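Kappa-carrageenase (Pseudoalteromonas carrageenovora, PDB 1DYP) hydrolyses internal beta-1,4 linkages of kappa-carrageenan, between D-galactose 4-sulfate and 3,6-anhydro-D-galactose, through its family 16 glycoside hydrolase catalytic domain. Local coordinates at residues P81-S86 with F245-N250; G95-Y100 with K216-W221; M225-S230 with V265-K270. The protein carries 1 engineered substitution. One frame throughout, in Å; residues are numbered along the deposited sequence.

Contact 1 of 3, residues P81-S86 with F245-N250; sequences PLYYTS and FYPSAN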
loop_
_atom_site.group_PDB
_atom_site.type_symbol
_atom_site.label_atom_id
_atom_site.label_comp_id
_atom_site.label_asym_id
_atom_site.label_seq_id
_atom_site.Cartn_x
_atom_site.Cartn_y
_atom_site.Cartn_z
ATOM N N PRO A 81 2.739 12.327 -20.909
ATOM C CA PRO A 81 1.406 11.735 -21.033
ATOM C C PRO A 81 1.201 10.445 -20.246
ATOM O O PRO A 81 1.999 9.513 -20.333
ATOM C CB PRO A 81 1.264 11.522 -22.537
ATOM C CG PRO A 81 2.667 11.242 -22.961
ATOM C CD PRO A 81 3.466 12.261 -22.190
ATOM N N LEU A 82 0.127 10.421 -19.460
ATOM C CA LEU A 82 -0.244 9.249 -18.680
ATOM C C LEU A 82 -1.670 8.912 -19.080
ATOM O O LEU A 82 -2.374 9.748 -19.651
ATOM C CB LEU A 82 -0.126 9.519 -17.180
ATOM C CG LEU A 82 1.326 9.732 -16.726
ATOM C CD1 LEU A 82 1.366 9.981 -15.226
ATOM C CD2 LEU A 82 2.171 8.506 -17.089
ATOM N N TYR A 83 -2.115 7.704 -18.762
ATOM C CA TYR A 83 -3.428 7.273 -19.222
ATOM C C TYR A 83 -4.469 6.872 -18.188
ATOM O O TYR A 83 -5.629 6.640 -18.537
ATOM C CB TYR A 83 -3.208 6.132 -20.213
ATOM C CG TYR A 83 -2.092 6.452 -21.181
ATOM C CD1 TYR A 83 -2.289 7.351 -22.226
ATOM C CD2 TYR A 83 -0.812 5.921 -21.003
ATOM C CE1 TYR A 83 -1.242 7.718 -23.065
ATOM C CE2 TYR A 83 0.241 6.281 -21.835
ATOM C CZ TYR A 83 0.020 7.182 -22.864
ATOM O OH TYR A 83 1.063 7.550 -23.686
ATOM N N TYR A 84 -4.063 6.796 -16.926
ATOM C CA TYR A 84 -4.984 6.412 -15.867
ATOM C C TYR A 84 -4.818 7.260 -14.618
ATOM O O TYR A 84 -3.724 7.740 -14.322
ATOM C CB TYR A 84 -4.776 4.941 -15.471
ATOM C CG TYR A 84 -4.949 3.959 -16.597
ATOM C CD1 TYR A 84 -3.909 3.704 -17.492
ATOM C CD2 TYR A 84 -6.165 3.307 -16.792
ATOM C CE1 TYR A 84 -4.078 2.821 -18.557
ATOM C CE2 TYR A 84 -6.346 2.427 -17.855
ATOM C CZ TYR A 84 -5.299 2.190 -18.733
ATOM O OH TYR A 84 -5.479 1.329 -19.794
ATOM N N THR A 85 -5.915 7.454 -13.896
ATOM C CA THR A 85 -5.880 8.186 -12.636
ATOM C C THR A 85 -6.425 7.194 -11.621
ATOM O O THR A 85 -7.130 6.254 -11.988
ATOM C CB THR A 85 -6.763 9.456 -12.645
ATOM O OG1 THR A 85 -8.114 9.115 -12.979
ATOM C CG2 THR A 85 -6.214 10.473 -13.640
ATOM N N SER A 86 -6.084 7.369 -10.354
ATOM C CA SER A 86 -6.581 6.431 -9.362
ATOM C C SER A 86 -6.890 7.099 -8.036
ATOM O O SER A 86 -6.798 8.322 -7.909
ATOM C CB SER A 86 -5.581 5.294 -9.160
ATOM O OG SER A 86 -6.211 4.196 -8.527
ATOM N N PHE A 245 7.798 2.342 -12.376
ATOM C CA PHE A 245 6.878 1.972 -13.437
ATOM C C PHE A 245 6.963 2.961 -14.585
ATOM O O PHE A 245 7.326 4.126 -14.407
ATOM C CB PHE A 245 5.429 1.966 -12.934
ATOM C CG PHE A 245 5.076 0.777 -12.092
ATOM C CD1 PHE A 245 5.066 -0.502 -12.637
ATOM C CD2 PHE A 245 4.731 0.940 -10.753
ATOM C CE1 PHE A 245 4.716 -1.606 -11.861
ATOM C CE2 PHE A 245 4.381 -0.156 -9.967
ATOM C CZ PHE A 245 4.374 -1.432 -10.523
ATOM N N TYR A 246 6.627 2.463 -15.767
ATOM C CA TYR A 246 6.569 3.248 -16.985
ATOM C C TYR A 246 5.286 2.772 -17.647
ATOM O O TYR A 246 4.849 1.645 -17.424
ATOM C CB TYR A 246 7.756 2.957 -17.904
ATOM C CG TYR A 246 9.025 3.681 -17.518
ATOM C CD1 TYR A 246 9.848 3.194 -16.509
ATOM C CD2 TYR A 246 9.389 4.867 -18.157
ATOM C CE1 TYR A 246 11.008 3.871 -16.141
ATOM C CE2 TYR A 246 10.545 5.554 -17.797
ATOM C CZ TYR A 246 11.349 5.048 -16.789
ATOM O OH TYR A 246 12.499 5.715 -16.435
ATOM N N PRO A 247 4.643 3.631 -18.444
ATOM C CA PRO A 247 3.410 3.180 -19.087
ATOM C C PRO A 247 3.712 2.205 -20.219
ATOM O O PRO A 247 4.783 2.260 -20.823
ATOM C CB PRO A 247 2.788 4.481 -19.589
ATOM C CG PRO A 247 3.981 5.339 -19.873
ATOM C CD PRO A 247 4.904 5.056 -18.717
ATOM N N SER A 248 2.781 1.296 -20.486
ATOM C CA SER A 248 2.958 0.351 -21.583
ATOM C C SER A 248 2.144 0.915 -22.740
ATOM O O SER A 248 1.589 2.009 -22.632
ATOM C CB SER A 248 2.418 -1.028 -21.216
ATOM O OG SER A 248 1.001 -1.015 -21.189
ATOM N N ALA A 249 2.061 0.169 -23.836
ATOM C CA ALA A 249 1.302 0.619 -24.997
ATOM C C ALA A 249 -0.168 0.243 -24.864
ATOM O O ALA A 249 -0.995 0.630 -25.692
ATOM C CB ALA A 249 1.885 0.016 -26.268
ATOM N N ASN A 250 -0.497 -0.514 -23.824
ATOM C CA ASN A 250 -1.876 -0.916 -23.604
ATOM C C ASN A 250 -2.568 0.107 -22.724
ATOM O O ASN A 250 -2.342 0.162 -21.515
ATOM C CB ASN A 250 -1.961 -2.289 -22.930
ATOM C CG ASN A 250 -3.398 -2.747 -22.718
ATOM O OD1 ASN A 250 -4.279 -1.942 -22.415
ATOM N ND2 ASN A 250 -3.637 -4.046 -22.865
#
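N250, which lies against Y84, is held by an ST turn: its backbone N donates to S248 OG at 3.1 Å, with an N-H...O angle of 151°, and the same hydroxyl also bonds P236 O. Serine suits the position, since its short side chain can curl back over its own backbone and meet an amide two residues on. The turn brings N250 O to 3.8 Å from Y84 OH, near the plane of the tyrosine ring at its edge. That is contact without a bond. Y84 OH has its hydrogen-bond partner in S252 O, and tyrosine suits the place by burying its ring while the hydroxyl reaches that carbonyl. N250 O has its own partner in H237 ND1, while N250 OD1 is taken by S252 N. In the beta-sandwich of family 16, 81-86 is part of the long strand 75-95, which pairs with strand 54-70, and 245-247 belongs to the small antiparallel hairpin of 238-241 and 244-247, whose turn carries C242, disulfide-bonded to C72. The hairpin follows closely after R234, important for substrate recognition, which F245 touches. The apolar part of the contact pairs Y83 with P247. Y83 CG stands anti to the carbonyl carbon (chi1 -45°), which sends the ring across the proline at about a right angle. Its edge does the touching, with Y83 CE2 3.8 Å and CD2 4.1 Å from P247 CB, the proline carbon lying in the ring plane. A rigid proline gives the ring a fixed apolar surface, and Y80 and V40 touch P247.

Contact 2 of 3, residues G95-Y100 with K216-W221; sequences GNYGYY and KDNLYW
Y97 meets N218 in the family 16 beta-sandwich, where the bend between strands 75-95 and 98-105 comes up to the turn that follows strand 211-217. The tightly bonded part is the turn 216-221 itself. N218 is the centre of an inverse gamma turn and closes an Asx motif: its OD1 accepts from W221 N at 2.8 Å, the donor in the carbonyl plane. With CG anti to the backbone N (chi1 -172°), the amide reaches across its own turn, and N218 ND2 returns a bond to W221 O at 3.0 Å. T200 O takes ND2 as well. Asparagine suits this place because one flat group both accepts and donates, which pins its rotation. With an alanine here, W221 N and W221 O would lose these amide partners, and the turn would probably shift, disturbing the tryptophan whose side chain sits about 5 Å from that of the nucleophile E137. The indole has a separate hold, its NE1 bonding H157 O.

The meeting between the segments is looser. Y97 CE1 approaches N218 ND2 no closer than 4.1 Å, the nitrogen lying at the ring's edge, with ring and amide planes 68° apart. Y97 is partly exposed, and beyond N218 the turn runs out to exposed L219. On its own side the backbone of Y97 is tied down: its N bonds N96 OD1 at 2.6 Å. That oxygen lies 3.2 Å above one face of the Y97 ring, toward the rim. G98 has backbone angles at which a beta carbon would jam against the carbonyl of Y97, so glycine is needed there. Deeper in, Y100 OH donates to N96 O at 2.6 Å, approaching from above the carbonyl plane.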
loop_
_atom_site.group_PDB
_atom_site.type_symbol
_atom_site.label_atom_id
_atom_site.label_comp_id
_atom_site.label_asym_id
_atom_site.label_seq_id
_atom_site.Cartn_x
_atom_site.Cartn_y
_atom_site.Cartn_z
ATOM N N GLY A 95 2.867 6.557 12.386
ATOM C CA GLY A 95 3.128 5.644 13.480
ATOM C C GLY A 95 3.949 4.473 12.985
ATOM O O GLY A 95 4.394 4.460 11.835
ATOM N N ASN A 96 4.171 3.497 13.856
ATOM C CA ASN A 96 4.921 2.313 13.468
ATOM C C ASN A 96 4.377 1.049 14.115
ATOM O O ASN A 96 3.699 0.261 13.461
ATOM C CB ASN A 96 6.427 2.465 13.767
ATOM C CG ASN A 96 6.715 3.130 15.105
ATOM O OD1 ASN A 96 5.952 3.007 16.060
ATOM N ND2 ASN A 96 7.846 3.827 15.177
ATOM N N TYR A 97 4.649 0.860 15.399
ATOM C CA TYR A 97 4.189 -0.336 16.091
ATOM C C TYR A 97 2.690 -0.339 16.348
ATOM O O TYR A 97 2.088 0.699 16.630
ATOM C CB TYR A 97 4.951 -0.494 17.407
ATOM C CG TYR A 97 6.422 -0.208 17.245
ATOM C CD1 TYR A 97 7.152 -0.795 16.213
ATOM C CD2 TYR A 97 7.071 0.702 18.077
ATOM C CE1 TYR A 97 8.490 -0.475 16.002
ATOM C CE2 TYR A 97 8.411 1.029 17.877
ATOM C CZ TYR A 97 9.111 0.440 16.836
ATOM O OH TYR A 97 10.422 0.786 16.603
ATOM N N GLY A 98 2.095 -1.521 16.236
ATOM C CA GLY A 98 0.672 -1.664 16.467
ATOM C C GLY A 98 0.066 -2.699 15.546
ATOM O O GLY A 98 0.751 -3.259 14.686
ATOM N N TYR A 99 -1.218 -2.974 15.737
ATOM C CA TYR A 99 -1.904 -3.931 14.888
ATOM C C TYR A 99 -2.780 -3.138 13.932
ATOM O O TYR A 99 -3.531 -2.254 14.352
ATOM C CB TYR A 99 -2.771 -4.879 15.709
ATOM C CG TYR A 99 -3.430 -5.918 14.842
ATOM C CD1 TYR A 99 -2.686 -6.958 14.284
ATOM C CD2 TYR A 99 -4.783 -5.833 14.524
ATOM C CE1 TYR A 99 -3.273 -7.884 13.431
ATOM C CE2 TYR A 99 -5.378 -6.751 13.670
ATOM C CZ TYR A 99 -4.616 -7.774 13.129
ATOM O OH TYR A 99 -5.196 -8.682 12.280
ATOM N N TYR A 100 -2.669 -3.456 12.646
ATOM C CA TYR A 100 -3.424 -2.769 11.607
ATOM C C TYR A 100 -4.304 -3.756 10.865
ATOM O O TYR A 100 -3.893 -4.880 10.598
ATOM C CB TYR A 100 -2.480 -2.126 10.594
ATOM C CG TYR A 100 -1.450 -1.192 11.173
ATOM C CD1 TYR A 100 -0.331 -1.681 11.849
ATOM C CD2 TYR A 100 -1.566 0.185 11.001
ATOM C CE1 TYR A 100 0.650 -0.817 12.332
ATOM C CE2 TYR A 100 -0.597 1.054 11.477
ATOM C CZ TYR A 100 0.508 0.548 12.137
ATOM O OH TYR A 100 1.483 1.408 12.577
ATOM N N LYS A 216 8.385 -11.564 9.394
ATOM C CA LYS A 216 9.750 -11.140 9.130
ATOM C C LYS A 216 10.264 -10.448 10.375
ATOM O O LYS A 216 9.484 -10.024 11.225
ATOM C CB LYS A 216 9.795 -10.123 7.985
ATOM C CG LYS A 216 9.269 -10.605 6.648
ATOM C CD LYS A 216 10.142 -11.691 6.059
ATOM C CE LYS A 216 9.666 -12.049 4.661
ATOM N NZ LYS A 216 10.334 -13.272 4.124
ATOM N N ASP A 217 11.579 -10.337 10.494
ATOM C CA ASP A 217 12.136 -9.624 11.626
ATOM C C ASP A 217 12.080 -8.157 11.245
ATOM O O ASP A 217 12.295 -7.798 10.083
ATOM C CB ASP A 217 13.570 -10.068 11.882
ATOM C CG ASP A 217 13.635 -11.427 12.532
ATOM O OD1 ASP A 217 13.176 -11.540 13.687
ATOM O OD2 ASP A 217 14.134 -12.374 11.891
ATOM N N ASN A 218 11.759 -7.300 12.207
ATOM C CA ASN A 218 11.678 -5.883 11.905
ATOM C C ASN A 218 13.069 -5.280 11.963
ATOM O O ASN A 218 13.482 -4.733 12.986
ATOM C CB ASN A 218 10.766 -5.158 12.889
ATOM C CG ASN A 218 10.509 -3.732 12.472
ATOM O OD1 ASN A 218 11.217 -3.197 11.618
ATOM N ND2 ASN A 218 9.505 -3.103 13.068
ATOM N N LEU A 219 13.782 -5.387 10.849
ATOM C CA LEU A 219 15.138 -4.876 10.750
ATOM C C LEU A 219 15.192 -3.409 10.366
ATOM O O LEU A 219 15.975 -2.640 10.932
ATOM C CB LEU A 219 15.917 -5.671 9.702
ATOM C CG LEU A 219 15.979 -7.191 9.858
ATOM C CD1 LEU A 219 16.637 -7.795 8.629
ATOM C CD2 LEU A 219 16.746 -7.551 11.119
ATOM N N TYR A 220 14.351 -3.023 9.413
ATOM C CA TYR A 220 14.367 -1.659 8.896
ATOM C C TYR A 220 13.021 -0.950 8.838
ATOM O O TYR A 220 12.829 -0.070 8.002
ATOM C CB TYR A 220 14.958 -1.681 7.484
ATOM C CG TYR A 220 16.178 -2.561 7.347
ATOM C CD1 TYR A 220 17.339 -2.288 8.065
ATOM C CD2 TYR A 220 16.170 -3.677 6.506
ATOM C CE1 TYR A 220 18.462 -3.097 7.951
ATOM C CE2 TYR A 220 17.294 -4.494 6.385
ATOM C CZ TYR A 220 18.435 -4.196 7.112
ATOM O OH TYR A 220 19.558 -4.986 6.999
ATOM N N TRP A 221 12.100 -1.305 9.724
ATOM C CA TRP A 221 10.784 -0.684 9.692
ATOM C C TRP A 221 10.366 -0.083 11.031
ATOM O O TRP A 221 9.346 -0.456 11.614
ATOM C CB TRP A 221 9.775 -1.719 9.177
ATOM C CG TRP A 221 10.169 -2.181 7.803
ATOM C CD1 TRP A 221 9.908 -1.543 6.622
ATOM C CD2 TRP A 221 11.052 -3.266 7.481
ATOM N NE1 TRP A 221 10.585 -2.151 5.591
ATOM C CE2 TRP A 221 11.295 -3.211 6.090
ATOM C CE3 TRP A 221 11.665 -4.276 8.236
ATOM C CZ2 TRP A 221 12.129 -4.125 5.437
ATOM C CZ3 TRP A 221 12.495 -5.188 7.585
ATOM C CH2 TRP A 221 12.719 -5.103 6.198
#

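Contact 3 of 3, residues M225-S230 with V265-K270; sequences MNLTLS and VRTWVK
L227 and L229 face V265 and T267 across the interior of the beta-sandwich, the jelly-roll fold of family 16. The strands belong to facing layers: the axes of segments 225-230 and 265-270 come within 9.9 Å and run nearly antiparallel, at 161°. That spacing is bridged by side chains, and the alternation of the strand decides which ones, L227 and L229 pointing inward while T228 points away, and touches W118 and Y120 of the neighbouring strand.

The apolar contacts centre on V265. L227 CD2 lies 3.7 Å from V265 CG2, and the two side chains slide past each other in opposite directions rather than meeting end on. V265 holds CG1 between its backbone N and carbonyl carbon (chi1 55°), which turns CG2 toward the leucine. L229 adds a lighter touch, its CD1 4.2 Å from V265 CB. Branched aliphatic residues suit such an interface, filling the gap between layers with no polar group to satisfy. F117 packs on both leucines from a third strand.

One polar atom enters this apolar setting. T267 OG1 comes to 3.2 Å from L227 CD2, a snug carbon-oxygen contact, yet the hydroxyl is satisfied by R19 O outside the pair of strands. The small threonine fits beside the leucine while its hydroxyl ties strand 258-270 to the segment around R19.

Charge is kept to the other side of strand 265-270, where R266 leads away and forms a salt bridge with E22, a ligand of a bound cadmium ion. On the far side of the opposing strand, T228 OG1 donates to N226 O at 3.1 Å, from a position 58° out of the carbonyl plane.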
loop_
_atom_site.group_PDB
_atom_site.type_symbol
_atom_site.label_atom_id
_atom_site.label_comp_id
_atom_site.label_asym_id
_atom_site.label_seq_id
_atom_site.Cartn_x
_atom_site.Cartn_y
_atom_site.Cartn_z
HETATM N N MSE A 225 5.463 5.982 9.753
HETATM C CA MSE A 225 4.839 5.724 8.464
HETATM C C MSE A 225 3.369 6.119 8.415
HETATM O O MSE A 225 2.642 5.968 9.395
HETATM C CB MSE A 225 4.986 4.239 8.125
HETATM C CG MSE A 225 6.436 3.762 8.144
HETATM SE SE MSE A 225 6.646 1.837 8.044
HETATM C CE MSE A 225 6.417 1.444 9.918
ATOM N N ASN A 226 2.951 6.639 7.263
ATOM C CA ASN A 226 1.564 7.042 7.046
ATOM C C ASN A 226 0.781 5.844 6.537
ATOM O O ASN A 226 1.185 5.202 5.571
ATOM C CB ASN A 226 1.469 8.170 6.011
ATOM C CG ASN A 226 2.200 9.418 6.444
ATOM O OD1 ASN A 226 3.431 9.490 6.371
ATOM N ND2 ASN A 226 1.449 10.409 6.914
ATOM N N LEU A 227 -0.339 5.550 7.190
ATOM C CA LEU A 227 -1.176 4.418 6.803
ATOM C C LEU A 227 -1.905 4.769 5.514
ATOM O O LEU A 227 -2.579 5.797 5.431
ATOM C CB LEU A 227 -2.173 4.106 7.910
ATOM C CG LEU A 227 -2.868 2.754 7.775
ATOM C CD1 LEU A 227 -1.829 1.632 7.720
ATOM C CD2 LEU A 227 -3.804 2.571 8.960
ATOM N N THR A 228 -1.795 3.893 4.523
ATOM C CA THR A 228 -2.376 4.173 3.221
ATOM C C THR A 228 -3.199 3.066 2.568
ATOM O O THR A 228 -2.890 1.883 2.680
ATOM C CB THR A 228 -1.242 4.570 2.250
ATOM O OG1 THR A 228 -0.392 5.531 2.890
ATOM C CG2 THR A 228 -1.793 5.169 0.969
ATOM N N LEU A 229 -4.260 3.485 1.889
ATOM C CA LEU A 229 -5.126 2.595 1.128
ATOM C C LEU A 229 -5.070 3.210 -0.266
ATOM O O LEU A 229 -5.317 4.405 -0.433
ATOM C CB LEU A 229 -6.556 2.627 1.674
ATOM C CG LEU A 229 -6.743 1.950 3.037
ATOM C CD1 LEU A 229 -8.002 2.470 3.718
ATOM C CD2 LEU A 229 -6.802 0.442 2.844
ATOM N N SER A 230 -4.715 2.417 -1.268
ATOM C CA SER A 230 -4.621 2.962 -2.614
ATOM C C SER A 230 -4.680 1.861 -3.643
ATOM O O SER A 230 -4.475 0.696 -3.327
ATOM C CB SER A 230 -3.305 3.728 -2.781
ATOM O OG SER A 230 -2.194 2.860 -2.618
ATOM N N VAL A 265 -10.883 0.459 8.289
ATOM C CA VAL A 265 -9.464 0.327 8.573
ATOM C C VAL A 265 -9.382 0.607 10.071
ATOM O O VAL A 265 -9.960 1.575 10.566
ATOM C CB VAL A 265 -8.592 1.330 7.766
ATOM C CG1 VAL A 265 -9.065 2.759 7.986
ATOM C CG2 VAL A 265 -7.128 1.178 8.171
ATOM N N ARG A 266 -8.708 -0.277 10.797
ATOM C CA ARG A 266 -8.581 -0.131 12.240
ATOM C C ARG A 266 -7.135 -0.298 12.657
ATOM O O ARG A 266 -6.460 -1.226 12.221
ATOM C CB ARG A 266 -9.452 -1.177 12.942
ATOM C CG ARG A 266 -10.934 -0.982 12.680
ATOM C CD ARG A 266 -11.750 -2.206 13.037
ATOM N NE ARG A 266 -13.155 -2.005 12.697
ATOM C CZ ARG A 266 -14.079 -2.961 12.717
ATOM N NH1 ARG A 266 -13.754 -4.200 13.061
ATOM N NH2 ARG A 266 -15.334 -2.671 12.392
ATOM N N THR A 267 -6.661 0.613 13.501
ATOM C CA THR A 267 -5.291 0.568 13.989
ATOM C C THR A 267 -5.304 0.626 15.509
ATOM O O THR A 267 -5.981 1.468 16.096
ATOM C CB THR A 267 -4.474 1.748 13.447
ATOM O OG1 THR A 267 -4.465 1.697 12.014
ATOM C CG2 THR A 267 -3.043 1.689 13.958
ATOM N N TRP A 268 -4.560 -0.281 16.132
ATOM C CA TRP A 268 -4.473 -0.372 17.587
ATOM C C TRP A 268 -3.028 -0.414 18.054
ATOM O O TRP A 268 -2.142 -0.868 17.334
ATOM C CB TRP A 268 -5.109 -1.663 18.094
ATOM C CG TRP A 268 -6.579 -1.805 17.958
ATOM C CD1 TRP A 268 -7.528 -1.438 18.869
ATOM C CD2 TRP A 268 -7.270 -2.479 16.905
ATOM N NE1 TRP A 268 -8.769 -1.860 18.454
ATOM C CE2 TRP A 268 -8.639 -2.502 17.250
ATOM C CE3 TRP A 268 -6.863 -3.076 15.703
ATOM C CZ2 TRP A 268 -9.606 -3.098 16.437
ATOM C CZ3 TRP A 268 -7.824 -3.669 14.896
ATOM C CH2 TRP A 268 -9.180 -3.678 15.268
ATOM N N VAL A 269 -2.808 0.048 19.280
ATOM C CA VAL A 269 -1.489 0.007 19.898
ATOM C C VAL A 269 -1.705 -0.704 21.230
ATOM O O VAL A 269 -2.572 -0.320 22.017
ATOM C CB VAL A 269 -0.913 1.416 20.130
ATOM C CG1 VAL A 269 0.337 1.330 21.000
ATOM C CG2 VAL A 269 -0.566 2.055 18.793
ATOM N N LYS A 270 -0.928 -1.754 21.474
ATOM C CA LYS A 270 -1.063 -2.544 22.692
ATOM C C LYS A 270 -0.595 -1.838 23.958
ATOM O O LYS A 270 0.410 -1.133 23.954
ATOM C CB LYS A 270 -0.302 -3.866 22.546
ATOM C CG LYS A 270 -0.504 -4.820 23.712
ATOM C CD LYS A 270 0.220 -6.135 23.484
ATOM C CE LYS A 270 -0.072 -7.127 24.599
ATOM N NZ LYS A 270 0.630 -8.420 24.377
#

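Overall arrangement
Contacts 2 and 3 are neighbours, their centres 11 Å apart, and they share the sandwich's framework: G95 O bonds M225 N and Y99 N bonds W268 O, while Y100 packs against both L227 and T267. Contact 1 stands on the opposite side of the chain's centre, 28 Å from contact 3 between centres, but strand 75-95 carries it into the same framework, being paired with strand 225-233. The chemistry follows the place. Contact 3 is buried and mostly aliphatic, between sheet layers. Contact 2 is buried too, but its bonds lie within each turn and the meeting across it is looser. Contact 1, only partly buried, mixes an aromatic edge with polar groups satisfied elsewhere.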